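Local coordinates for protein HcgC (Methanococcus maripaludis S2, PDB 5O4J) that is a SAM-dependent C-methyltransferase that probably methylates a pyridinol precursor in the biosynthesis of the iron-guanylylpyridinol cofactor of [Fe]-hydrogenase, at residues K28-I33 with V253-V257; D135-D141 with K170-S175; R167-F171 with D183-D187. One frame throughout, in Å; residues are numbered along the deposited sequence. Where two conformers were deposited one is given.

Contact 1: residues K28-I33 with V253-V257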
ATOM      1  N   LYS A  28       5.771   5.207 -25.921  1.00 18.37           N
ATOM      2  CA  LYS A  28       7.071   5.146 -25.254  1.00 19.93           C
ATOM      3  C   LYS A  28       7.908   3.973 -25.753  1.00 18.95           C
ATOM      4  O   LYS A  28       9.118   4.116 -25.973  1.00 19.01           O
ATOM      5  CB  LYS A  28       6.895   5.065 -23.739  1.00 20.43           C
ATOM      6  CG  LYS A  28       6.558   6.399 -23.112  1.00 22.04           C
ATOM      7  CD  LYS A  28       6.113   6.263 -21.677  1.00 23.31           C
ATOM      8  CE  LYS A  28       5.969   7.663 -21.060  1.00 25.44           C
ATOM      9  NZ  LYS A  28       5.594   7.658 -19.632  1.00 33.77           N
ATOM     10  N   LYS A  29       7.289   2.815 -25.967  1.00 18.54           N
ATOM     11  CA  LYS A  29       8.029   1.675 -26.502  1.00 17.64           C
ATOM     12  C   LYS A  29       8.519   1.958 -27.921  1.00 17.61           C
ATOM     13  O   LYS A  29       9.674   1.663 -28.263  1.00 19.97           O
ATOM     14  CB  LYS A  29       7.152   0.416 -26.470  1.00 16.22           C
ATOM     15  CG  LYS A  29       6.784  -0.044 -25.061  1.00 14.97           C
ATOM     16  CD  LYS A  29       6.054  -1.374 -25.067  1.00 15.11           C
ATOM     17  CE  LYS A  29       5.800  -1.842 -23.640  1.00 15.91           C
ATOM     18  NZ  LYS A  29       5.196  -3.210 -23.593  1.00 17.77           N
ATOM     19  N   ALA A  30       7.661   2.542 -28.759  1.00 17.39           N
ATOM     20  CA  ALA A  30       8.067   2.856 -30.125  1.00 18.66           C
ATOM     21  C   ALA A  30       9.210   3.858 -30.138  1.00 21.14           C
ATOM     22  O   ALA A  30      10.143   3.739 -30.940  1.00 20.97           O
ATOM     23  CB  ALA A  30       6.871   3.379 -30.920  1.00 18.76           C
ATOM     24  N   ASN A  31       9.141   4.875 -29.274  1.00 19.36           N
ATOM     25  CA  ASN A  31      10.203   5.868 -29.224  1.00 20.02           C
ATOM     26  C   ASN A  31      11.506   5.277 -28.691  1.00 20.44           C
ATOM     27  O   ASN A  31      12.589   5.681 -29.131  1.00 21.85           O
ATOM     28  CB  ASN A  31       9.754   7.066 -28.393  1.00 22.08           C
ATOM     29  CG  ASN A  31       8.830   7.983 -29.173  1.00 34.29           C
ATOM     30  OD1 ASN A  31       8.876   8.018 -30.409  1.00 36.82           O
ATOM     31  ND2 ASN A  31       7.984   8.718 -28.465  1.00 36.47           N
ATOM     32  N   ALA A  32      11.431   4.329 -27.754  1.00 19.21           N
ATOM     33  CA  ALA A  32      12.635   3.636 -27.298  1.00 21.18           C
ATOM     34  C   ALA A  32      13.315   2.902 -28.449  1.00 19.17           C
ATOM     35  O   ALA A  32      14.547   2.938 -28.590  1.00 17.86           O
ATOM     36  CB  ALA A  32      12.279   2.652 -26.181  1.00 19.79           C
ATOM     37  N   ILE A  33      12.529   2.221 -29.280  1.00 17.45           N
ATOM     38  CA  ILE A  33      13.077   1.539 -30.450  1.00 17.77           C
ATOM     39  C   ILE A  33      13.671   2.552 -31.420  1.00 21.25           C
ATOM     40  O   ILE A  33      14.792   2.380 -31.918  1.00 20.42           O
ATOM     41  CB  ILE A  33      11.989   0.673 -31.113  1.00 18.99           C
ATOM     42  CG1 ILE A  33      11.704  -0.539 -30.230  1.00 21.48           C
ATOM     43  CG2 ILE A  33      12.399   0.248 -32.527  1.00 20.72           C
ATOM     44  CD1 ILE A  33      10.404  -1.258 -30.552  1.00 23.83           C
ATOM     45  N   VAL A 253       5.960   5.463 -16.476  1.00 17.09           N
ATOM     46  CA  VAL A 253       6.416   4.437 -17.408  1.00 19.00           C
ATOM     47  C   VAL A 253       7.677   4.922 -18.105  1.00 17.50           C
ATOM     48  O   VAL A 253       7.740   6.051 -18.615  1.00 19.35           O
ATOM     49  CB  VAL A 253       5.318   4.079 -18.420  1.00 18.76           C
ATOM     50  CG1 VAL A 253       5.826   3.054 -19.435  1.00 17.06           C
ATOM     51  CG2 VAL A 253       4.101   3.533 -17.692  1.00 18.43           C
ATOM     52  N   ASP A 254       8.698   4.076 -18.095  1.00 16.28           N
ATOM     53  CA  ASP A 254       9.994   4.358 -18.694  1.00 16.85           C
ATOM     54  C   ASP A 254      10.368   3.160 -19.554  1.00 17.64           C
ATOM     55  O   ASP A 254      10.473   2.043 -19.036  1.00 17.26           O
ATOM     56  CB  ASP A 254      11.023   4.593 -17.591  1.00 19.78           C
ATOM     57  CG  ASP A 254      12.304   5.197 -18.095  1.00 29.21           C
ATOM     58  OD1 ASP A 254      12.324   5.694 -19.242  1.00 31.49           O
ATOM     59  OD2 ASP A 254      13.285   5.170 -17.327  1.00 30.42           O
ATOM     60  N   SER A 255      10.504   3.377 -20.866  1.00 18.91           N
ATOM     61  CA  SER A 255      10.851   2.331 -21.823  1.00 18.24           C
ATOM     62  C   SER A 255      12.181   2.650 -22.485  1.00 19.75           C
ATOM     63  O   SER A 255      12.447   3.803 -22.843  1.00 21.07           O
ATOM     64  CB  SER A 255       9.777   2.181 -22.902  1.00 18.69           C
ATOM     65  OG  SER A 255      10.005   1.007 -23.654  1.00 20.28           O
ATOM     66  N   PHE A 256      13.030   1.639 -22.635  1.00 19.43           N
ATOM     67  CA  PHE A 256      14.334   1.869 -23.248  1.00 21.93           C
ATOM     68  C   PHE A 256      14.872   0.553 -23.777  1.00 21.57           C
ATOM     69  O   PHE A 256      14.537  -0.521 -23.267  1.00 23.12           O
ATOM     70  CB  PHE A 256      15.324   2.498 -22.260  1.00 24.56           C
ATOM     71  CG  PHE A 256      15.427   1.770 -20.947  1.00 26.03           C
ATOM     72  CD1 PHE A 256      14.540   2.058 -19.911  1.00 30.97           C
ATOM     73  CD2 PHE A 256      16.406   0.812 -20.745  1.00 27.91           C
ATOM     74  CE1 PHE A 256      14.634   1.390 -18.697  1.00 31.01           C
ATOM     75  CE2 PHE A 256      16.500   0.139 -19.540  1.00 27.35           C
ATOM     76  CZ  PHE A 256      15.618   0.437 -18.513  1.00 27.84           C
ATOM     77  N   VAL A 257      15.697   0.640 -24.816  1.00 19.71           N
ATOM     78  CA  VAL A 257      16.382  -0.527 -25.346  1.00 20.39           C
ATOM     79  C   VAL A 257      17.794  -0.538 -24.786  1.00 25.20           C
ATOM     80  O   VAL A 257      18.557   0.424 -24.956  1.00 26.25           O
ATOM     81  CB  VAL A 257      16.398  -0.548 -26.880  1.00 20.33           C
ATOM     82  CG1 VAL A 257      17.050  -1.863 -27.351  1.00 21.65           C
ATOM     83  CG2 VAL A 257      14.990  -0.415 -27.440  1.00 20.94           C
TER
HETATM   84  O   HOH W   1      10.529   6.138 -24.606  1.00 23.54           O
HETATM   85  O   HOH W   2      15.936   3.211 -26.170  1.00 20.53           O
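Lys28 makes the direct hydrogen bond between helix 28-33 and strand 253-257: its NZ donates to Val253 O over 2.9 Å, tilted 20° from the carbonyl plane. The lysine chain runs fully extended beyond CG, and its CD passes Val253 CG1 at 3.9 Å on the way. Ile250 O, at the end of the preceding helix, takes a second bond from the same ammonium, which thus ties helix 18-37 to the turn into the strand.

Two waters add indirect links. One lies 2.8 Å from Lys28 O, with a longer, weak contact to Ser255 O; the other donates to Ala32 O and accepts from Val257 N at 2.9 Å, joining a helix carbonyl to a strand amide.

The remaining contacts are van der Waals. Ala32 points its methyl at the strand backbone, with CB 3.5 Å from Ser255 O and 3.7 Å from Phe256 CA, and this small side chain lets helix and strand axes approach to 6.8 Å. Val257 CG2 rests 3.6 Å from Ala32 O and also meets Ile33 CG1. Ser255 OG lies against Lys29 CA and CG, and shares a hydrogen bond with Thr165 OG1.

The N-to-C directions differ by 28°, so the helix runs roughly along strand 253-259, the antiparallel strand at the edge of this chain's mixed Rossmann-like sheet. Lys29 turns its extended chain away from that strand to the S-adenosyl-L-homocysteine site, where NZ bonds Ser175 O, Thr177 OG1 and Glu134. Strand 159-167 pairs with strand 253-259 and touches Lys29 and Ala32, while helix 54-60 packs on Ala30 and Ile33.

Contact 2: residues D135-D141 with K170-S175. With SO4 (sulfate ion), chain F.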
ATOM      1  N   ASP A 135      11.902  -7.704 -23.624  1.00 19.35           N
ATOM      2  CA  ASP A 135      11.983  -8.451 -22.370  1.00 18.46           C
ATOM      3  C   ASP A 135      10.651  -8.308 -21.635  1.00 19.75           C
ATOM      4  O   ASP A 135      10.299  -7.199 -21.205  1.00 19.53           O
ATOM      5  CB  ASP A 135      13.149  -7.921 -21.535  1.00 18.67           C
ATOM      6  CG  ASP A 135      13.287  -8.605 -20.186  1.00 21.10           C
ATOM      7  OD1 ASP A 135      12.541  -9.562 -19.891  1.00 22.64           O
ATOM      8  OD2 ASP A 135      14.172  -8.168 -19.411  1.00 23.87           O
ATOM      9  N   PRO A 136       9.879  -9.394 -21.484  1.00 18.14           N
ATOM     10  CA  PRO A 136       8.582  -9.286 -20.796  1.00 16.50           C
ATOM     11  C   PRO A 136       8.704  -9.164 -19.287  1.00 17.66           C
ATOM     12  O   PRO A 136       7.723  -8.797 -18.628  1.00 17.67           O
ATOM     13  CB  PRO A 136       7.876 -10.592 -21.176  1.00 17.58           C
ATOM     14  CG  PRO A 136       8.985 -11.563 -21.303  1.00 20.94           C
ATOM     15  CD  PRO A 136      10.145 -10.783 -21.904  1.00 19.22           C
ATOM     16  N   LYS A 137       9.862  -9.479 -18.717  1.00 19.61           N
ATOM     17  CA  LYS A 137      10.026  -9.387 -17.277  1.00 18.88           C
ATOM     18  C   LYS A 137       9.911  -7.942 -16.826  1.00 18.05           C
ATOM     19  O   LYS A 137      10.522  -7.048 -17.417  1.00 19.43           O
ATOM     20  CB  LYS A 137      11.378  -9.943 -16.860  1.00 18.23           C
ATOM     21  CG  LYS A 137      11.559 -11.417 -17.170  1.00 20.72           C
ATOM     22  CD  LYS A 137      12.849 -11.959 -16.550  1.00 23.97           C
ATOM     23  CE  LYS A 137      14.091 -11.204 -17.020  1.00 24.98           C
ATOM     24  NZ  LYS A 137      14.279 -11.264 -18.493  1.00 25.33           N
ATOM     25  N   GLY A 138       9.140  -7.728 -15.773  1.00 16.47           N
ATOM     26  CA  GLY A 138       9.087  -6.454 -15.090  1.00 15.88           C
ATOM     27  C   GLY A 138       9.981  -6.505 -13.871  1.00 17.64           C
ATOM     28  O   GLY A 138      11.158  -6.873 -13.979  1.00 20.00           O
ATOM     29  N   ASN A 139       9.434  -6.185 -12.704  1.00 16.93           N
ATOM     30  CA  ASN A 139      10.165  -6.313 -11.454  1.00 19.94           C
ATOM     31  C   ASN A 139      10.127  -7.777 -11.004  1.00 21.66           C
ATOM     32  O   ASN A 139       9.625  -8.649 -11.718  1.00 20.77           O
ATOM     33  CB  ASN A 139       9.595  -5.328 -10.436  1.00 21.10           C
ATOM     34  CG  ASN A 139       9.542  -3.896 -10.983  1.00 20.74           C
ATOM     35  OD1 ASN A 139       8.496  -3.248 -10.959  1.00 19.29           O
ATOM     36  ND2 ASN A 139      10.681  -3.405 -11.498  1.00 18.98           N
ATOM     37  N   HIS A 140      10.709  -8.090  -9.846  1.00 20.22           N
ATOM     38  CA  HIS A 140      11.119  -9.470  -9.620  1.00 19.13           C
ATOM     39  C   HIS A 140       9.963 -10.388  -9.241  1.00 20.69           C
ATOM     40  O   HIS A 140       9.211 -10.126  -8.296  1.00 21.51           O
ATOM     41  CB  HIS A 140      12.205  -9.591  -8.555  1.00 20.51           C
ATOM     42  CG  HIS A 140      12.835 -10.949  -8.544  1.00 20.51           C
ATOM     43  ND1 HIS A 140      13.433 -11.485  -9.662  1.00 19.30           N
ATOM     44  CD2 HIS A 140      12.908 -11.900  -7.585  1.00 23.30           C
ATOM     45  CE1 HIS A 140      13.875 -12.697  -9.385  1.00 23.48           C
ATOM     46  NE2 HIS A 140      13.571 -12.973  -8.129  1.00 24.27           N
ATOM     47  N   ASP A 141       9.899 -11.518  -9.937  1.00 18.40           N
ATOM     48  CA  ASP A 141       8.948 -12.583  -9.661  1.00 18.89           C
ATOM     49  C   ASP A 141       9.602 -13.874 -10.128  1.00 19.70           C
ATOM     50  O   ASP A 141       9.980 -13.980 -11.298  1.00 20.92           O
ATOM     51  CB  ASP A 141       7.631 -12.335 -10.387  1.00 19.09           C
ATOM     52  CG  ASP A 141       6.626 -13.457 -10.186  1.00 21.09           C
ATOM     53  OD1 ASP A 141       6.681 -14.459 -10.935  1.00 21.67           O
ATOM     54  OD2 ASP A 141       5.768 -13.321  -9.294  1.00 19.38           O
ATOM     55  N   LYS A 170       7.450   2.149  -8.821  1.00 17.42           N
ATOM     56  CA  LYS A 170       6.276   1.316  -8.609  1.00 16.46           C
ATOM     57  C   LYS A 170       6.533  -0.093  -9.117  1.00 16.60           C
ATOM     58  O   LYS A 170       7.313  -0.300 -10.047  1.00 19.62           O
ATOM     59  CB  LYS A 170       5.041   1.894  -9.324  1.00 19.12           C
ATOM     60  CG  LYS A 170       4.634   3.266  -8.817  1.00 24.77           C
ATOM     61  CD  LYS A 170       4.061   3.176  -7.422  1.00 34.27           C
ATOM     62  CE  LYS A 170       3.270   4.429  -7.072  1.00 44.96           C
ATOM     63  NZ  LYS A 170       2.631   4.319  -5.732  1.00 50.03           N
ATOM     64  N   PHE A 171       5.829  -1.058  -8.531  1.00 17.48           N
ATOM     65  CA  PHE A 171       6.026  -2.466  -8.869  1.00 18.40           C
ATOM     66  C   PHE A 171       5.046  -2.922  -9.950  1.00 17.95           C
ATOM     67  O   PHE A 171       3.829  -2.786  -9.790  1.00 18.50           O
ATOM     68  CB  PHE A 171       5.852  -3.347  -7.630  1.00 20.27           C
ATOM     69  CG  PHE A 171       6.237  -4.786  -7.866  1.00 18.34           C
ATOM     70  CD1 PHE A 171       5.347  -5.659  -8.470  1.00 18.45           C
ATOM     71  CD2 PHE A 171       7.479  -5.261  -7.504  1.00 17.18           C
ATOM     72  CE1 PHE A 171       5.687  -6.975  -8.698  1.00 19.64           C
ATOM     73  CE2 PHE A 171       7.828  -6.572  -7.737  1.00 17.18           C
ATOM     74  CZ  PHE A 171       6.934  -7.433  -8.341  1.00 18.98           C
ATOM     75  N   SER A 172       5.577  -3.550 -11.000  1.00 15.52           N
ATOM     76  CA  SER A 172       4.787  -4.228 -12.015  1.00 15.35           C
ATOM     77  C   SER A 172       5.448  -5.553 -12.346  1.00 17.53           C
ATOM     78  O   SER A 172       6.676  -5.642 -12.395  1.00 17.56           O
ATOM     79  CB  SER A 172       4.641  -3.383 -13.290  1.00 16.99           C
ATOM     80  OG  SER A 172       3.652  -2.369 -13.115  1.00 19.31           O
ATOM     81  N   LYS A 173       4.624  -6.580 -12.576  1.00 17.78           N
ATOM     82  CA  LYS A 173       5.150  -7.931 -12.765  1.00 17.21           C
ATOM     83  C   LYS A 173       5.728  -8.141 -14.157  1.00 16.11           C
ATOM     84  O   LYS A 173       6.598  -9.002 -14.338  1.00 16.47           O
ATOM     85  CB  LYS A 173       4.048  -8.957 -12.499  1.00 19.52           C
ATOM     86  CG  LYS A 173       3.688  -9.121 -11.041  1.00 18.64           C
ATOM     87  CD  LYS A 173       4.770  -9.868 -10.300  1.00 18.16           C
ATOM     88  CE  LYS A 173       4.280 -10.354  -8.951  1.00 19.72           C
ATOM     89  NZ  LYS A 173       3.482 -11.591  -9.147  1.00 17.04           N
ATOM     90  N   THR A 174       5.244  -7.407 -15.151  1.00 16.51           N
ATOM     91  CA  THR A 174       5.747  -7.536 -16.506  1.00 17.21           C
ATOM     92  C   THR A 174       5.840  -6.145 -17.113  1.00 17.04           C
ATOM     93  O   THR A 174       5.353  -5.156 -16.555  1.00 16.79           O
ATOM     94  CB  THR A 174       4.885  -8.431 -17.427  1.00 18.36           C
ATOM     95  OG1 THR A 174       3.821  -7.670 -18.008  1.00 18.02           O
ATOM     96  CG2 THR A 174       4.316  -9.647 -16.696  1.00 20.63           C
ATOM     97  N   SER A 175       6.467  -6.108 -18.278  1.00 16.26           N
ATOM     98  CA  SER A 175       6.569  -4.934 -19.131  1.00 16.22           C
ATOM     99  C   SER A 175       5.469  -4.878 -20.171  1.00 17.53           C
ATOM    100  O   SER A 175       5.511  -4.005 -21.050  1.00 18.56           O
ATOM    101  CB  SER A 175       7.913  -4.963 -19.850  1.00 15.33           C
ATOM    102  OG  SER A 175       7.988  -6.167 -20.589  1.00 18.92           O
TER
HETATM  103  S   SO4 F 302      14.271  -5.144 -12.049  1.00 56.27           S
HETATM  104  O1  SO4 F 302      14.048  -4.808 -13.471  1.00 48.36           O
HETATM  105  O2  SO4 F 302      14.383  -6.616 -11.898  1.00 60.68           O
HETATM  106  O3  SO4 F 302      13.120  -4.652 -11.265  1.00 44.58           O
HETATM  107  O4  SO4 F 302      15.513  -4.495 -11.575  1.00 78.12           O
HETATM  108  O   HOH W   3       8.849 -10.143 -13.697  1.00 21.84           O
HETATM  109  O   HOH W   4       9.945  -0.621 -11.219  1.00 18.46           O
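Two loops at the C-terminal ends of neighbouring parallel strands of the Rossmann-like sheet, 135-141 and 170-175, meet beside the pocket for the bound 3-[(3-oxidanylprop-2-enoyl)imino]propanoic acid, which touches Pro136 and Thr174. They are joined by a single beta bridge between Lys137 and Thr174. Ser175 N donates to Pro136 O at 3.0 Å, and Gly138 N to Lys173 O. Ser175 OG adds a bond to Asp135 O; with chi1 at 58° the hydroxyl sits between its own N and carbonyl carbon, turned to loop 135-141. At Gly138 a CB would collide with Ser172 O and Thr174 N.

Asn139 is held by backbone and side chain. Its N donates to Ser172 O at 2.8 Å, almost in line with the C=O, while OD1 of the side-chain amide accepts from Ser172 N at 2.9 Å. ND2 donates to a sulfate, probably from the crystallisation liquor, which Asn139 of the second subunit also binds. Asn139 CB lies over one face of the Phe171 ring, 3.9 Å from its centroid, a CH-pi contact; His140 O meets the ring edge.

Asp141 is the N-cap of helix 142-147, its OD1 taking Ile144 N. Carbonyls of Asn193, Leu195 and Val198 of the third subunit share the ammonium of Lys173, whose chain bends at chi2 (-73°) and chi4 (80°) to bring NZ 2.9 Å from Asp141 OD2, above the carboxylate plane.

Contact 3: residues R167-F171 with D183-D187. With LI (lithium ion), chain I.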
ATOM      1  N   ARG A 167       7.962   0.827 -14.475  1.00 17.05           N
ATOM      2  CA  ARG A 167       7.373   2.007 -13.856  1.00 16.92           C
ATOM      3  C   ARG A 167       8.329   2.531 -12.787  1.00 16.92           C
ATOM      4  O   ARG A 167       8.719   1.797 -11.869  1.00 16.88           O
ATOM      5  CB  ARG A 167       6.004   1.678 -13.259  1.00 17.14           C
ATOM      6  CG  ARG A 167       5.010   1.170 -14.297  1.00 17.14           C
ATOM      7  CD  ARG A 167       3.571   1.217 -13.777  1.00 18.66           C
ATOM      8  NE  ARG A 167       3.393   0.306 -12.657  1.00 17.18           N
ATOM      9  CZ  ARG A 167       2.694   0.563 -11.558  1.00 17.30           C
ATOM     10  NH1 ARG A 167       2.597  -0.359 -10.615  1.00 19.79           N
ATOM     11  NH2 ARG A 167       2.098   1.731 -11.389  1.00 16.33           N
ATOM     12  N   SER A 168       8.734   3.793 -12.914  1.00 15.73           N
ATOM     13  CA  SER A 168       9.591   4.394 -11.906  0.58 18.16           C
ATOM     14  C   SER A 168       8.879   4.402 -10.559  1.00 18.36           C
ATOM     15  O   SER A 168       7.732   4.836 -10.454  1.00 20.95           O
ATOM     16  CB  SER A 168       9.966   5.817 -12.324  0.58 22.52           C
ATOM     17  OG  SER A 168       8.846   6.679 -12.231  0.58 25.39           O
ATOM     18  N   SER A 169       9.552   3.883  -9.534  1.00 16.87           N
ATOM     19  CA  SER A 169       9.114   3.846  -8.139  1.00 18.20           C
ATOM     20  C   SER A 169       7.952   2.903  -7.847  1.00 18.76           C
ATOM     21  O   SER A 169       7.495   2.869  -6.702  1.00 19.13           O
ATOM     22  CB  SER A 169       8.724   5.236  -7.619  1.00 22.26           C
ATOM     23  OG  SER A 169       9.861   6.073  -7.574  1.00 25.37           O
ATOM     24  N   LYS A 170       7.450   2.149  -8.821  1.00 17.42           N
ATOM     25  CA  LYS A 170       6.276   1.316  -8.609  1.00 16.46           C
ATOM     26  C   LYS A 170       6.533  -0.093  -9.117  1.00 16.60           C
ATOM     27  O   LYS A 170       7.313  -0.300 -10.047  1.00 19.62           O
ATOM     28  CB  LYS A 170       5.041   1.894  -9.324  1.00 19.12           C
ATOM     29  CG  LYS A 170       4.634   3.266  -8.817  1.00 24.77           C
ATOM     30  CD  LYS A 170       4.061   3.176  -7.422  1.00 34.27           C
ATOM     31  CE  LYS A 170       3.270   4.429  -7.072  1.00 44.96           C
ATOM     32  NZ  LYS A 170       2.631   4.319  -5.732  1.00 50.03           N
ATOM     33  N   PHE A 171       5.829  -1.058  -8.531  1.00 17.48           N
ATOM     34  CA  PHE A 171       6.026  -2.466  -8.869  1.00 18.40           C
ATOM     35  C   PHE A 171       5.046  -2.922  -9.950  1.00 17.95           C
ATOM     36  O   PHE A 171       3.829  -2.786  -9.790  1.00 18.50           O
ATOM     37  CB  PHE A 171       5.852  -3.347  -7.630  1.00 20.27           C
ATOM     38  CG  PHE A 171       6.237  -4.786  -7.866  1.00 18.34           C
ATOM     39  CD1 PHE A 171       5.347  -5.659  -8.470  1.00 18.45           C
ATOM     40  CD2 PHE A 171       7.479  -5.261  -7.504  1.00 17.18           C
ATOM     41  CE1 PHE A 171       5.687  -6.975  -8.698  1.00 19.64           C
ATOM     42  CE2 PHE A 171       7.828  -6.572  -7.737  1.00 17.18           C
ATOM     43  CZ  PHE A 171       6.934  -7.433  -8.341  1.00 18.98           C
ATOM     44  N   ASP A 183      -1.865  -1.710 -13.989  1.00 15.11           N
ATOM     45  CA  ASP A 183      -1.212  -1.256 -12.768  1.00 15.50           C
ATOM     46  C   ASP A 183      -1.282   0.263 -12.624  1.00 14.74           C
ATOM     47  O   ASP A 183      -1.419   0.780 -11.512  1.00 15.32           O
ATOM     48  CB  ASP A 183       0.228  -1.749 -12.754  1.00 16.80           C
ATOM     49  CG  ASP A 183       0.332  -3.238 -12.528  1.00 19.91           C
ATOM     50  OD1 ASP A 183      -0.672  -3.889 -12.152  1.00 21.05           O
ATOM     51  OD2 ASP A 183       1.446  -3.768 -12.718  1.00 17.89           O
ATOM     52  N   ILE A 184      -1.163   0.994 -13.736  1.00 14.91           N
ATOM     53  CA  ILE A 184      -1.361   2.439 -13.717  1.00 17.13           C
ATOM     54  C   ILE A 184      -2.734   2.767 -13.154  1.00 16.12           C
ATOM     55  O   ILE A 184      -2.888   3.639 -12.289  1.00 17.15           O
ATOM     56  CB  ILE A 184      -1.184   3.018 -15.134  1.00 17.54           C
ATOM     57  CG1 ILE A 184       0.291   3.012 -15.523  1.00 16.28           C
ATOM     58  CG2 ILE A 184      -1.750   4.444 -15.236  1.00 18.33           C
ATOM     59  CD1 ILE A 184       0.526   3.175 -17.019  1.00 18.34           C
ATOM     60  N   ILE A 185      -3.756   2.074 -13.645  1.00 16.37           N
ATOM     61  CA  ILE A 185      -5.108   2.364 -13.197  1.00 15.60           C
ATOM     62  C   ILE A 185      -5.286   1.980 -11.728  1.00 15.40           C
ATOM     63  O   ILE A 185      -5.873   2.739 -10.947  1.00 16.31           O
ATOM     64  CB  ILE A 185      -6.127   1.669 -14.125  1.00 16.68           C
ATOM     65  CG1 ILE A 185      -6.098   2.348 -15.501  1.00 19.36           C
ATOM     66  CG2 ILE A 185      -7.523   1.734 -13.526  1.00 17.74           C
ATOM     67  CD1 ILE A 185      -6.887   1.638 -16.595  1.00 19.80           C
ATOM     68  N   MET A 186      -4.773   0.808 -11.324  1.00 16.16           N
ATOM     69  CA  MET A 186      -4.934   0.361  -9.942  1.00 18.30           C
ATOM     70  C   MET A 186      -4.229   1.296  -8.965  1.00 19.52           C
ATOM     71  O   MET A 186      -4.799   1.675  -7.930  1.00 18.33           O
ATOM     72  CB  MET A 186      -4.406  -1.064  -9.796  1.00 19.05           C
ATOM     73  CG  MET A 186      -5.229  -2.102 -10.524  1.00 20.31           C
ATOM     74  SD  MET A 186      -6.926  -2.259  -9.922  1.00 21.30           S
ATOM     75  CE  MET A 186      -6.604  -3.108  -8.384  1.00 23.69           C
ATOM     76  N   ASP A 187      -2.983   1.682  -9.267  1.00 18.25           N
ATOM     77  CA  ASP A 187      -2.277   2.597  -8.381  1.00 19.13           C
ATOM     78  C   ASP A 187      -2.981   3.953  -8.343  1.00 19.25           C
ATOM     79  O   ASP A 187      -3.068   4.587  -7.289  1.00 19.27           O
ATOM     80  CB  ASP A 187      -0.818   2.752  -8.825  1.00 21.74           C
ATOM     81  CG  ASP A 187       0.069   1.600  -8.356  1.00 25.07           C
ATOM     82  OD1 ASP A 187      -0.381   0.806  -7.511  1.00 26.83           O
ATOM     83  OD2 ASP A 187       1.227   1.497  -8.821  1.00 21.74           O
TER
HETATM   84 LI    LI I 305      11.673   6.889  -9.162  1.00  9.32          LI
HETATM   85  O   HOH W   5      12.493   7.972 -11.092  1.00 33.73           O
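Arg167, the last residue of strand 159-167, reaches across to helix 183-187 and grips Asp187 end-on, both terminal nitrogens reaching one oxygen: NH2 to OD2 at 2.7 Å and NH1 to OD2 at 2.9 Å. OD2 lies close to the guanidinium plane, whereas both nitrogens approach it from the same face of the carboxylate, the two planes being 35° apart; Asp187 OD1 pairs with Arg190. A bend at chi3 (-65°) turns the guanidinium so that Asp183 CB sits over one face, 3.4 Å above the plane, while Ile184 CG1 touches Arg167 CD. Ser172 OG accepts from NE and also bonds Asp183. A leucine in place of Arg167 would probably leave Asp187 OD2 without the two N-H donors that grip it and Phe171 O without its donor. The chain next makes a type II beta turn from Arg167 to Lys170, which reverses it on leaving the strand and sets it toward helix 177-193. In that turn Ser169 OG binds a lithium ion at 2.5 Å, with a water as a further ligand. Lys170 lays CB over the centre of the other guanidinium face, so the group lies between Lys170 and Asp183. Lys170 CD passes 3.6 Å from Asp187 OD2, but NZ goes on to a salt bridge with Glu194 of the fourth subunit. Phe171 closes the segment, its O accepting from Arg167 NH1 at 2.8 Å, in the guanidinium plane.

How the contacts relate
Contact 2 and contact 3 share Lys170 and Phe171, and their centres lie about 11 Å apart. Ser172 of contact 2 joins them: its OG is 2.6 Å from Asp183 OD2 and 2.7 Å from Arg167 NE, both probable hydrogen bonds. Contact 1 meets contact 2 at the S-adenosyl-L-homocysteine site, where Lys29 NZ is 2.7 Å from Ser175 O, a probable hydrogen bond; the side chain of Lys29 is about 3 Å from that ligand, and that of Thr174 about 4 Å from the bound iminopropanoic acid. Contact 3 stands farther back, the side chain of Asp183 about 8 Å from that acid. It meets contact 1 through apolar packing, with Val253 CG2 3.7 Å from Ile184 CD1.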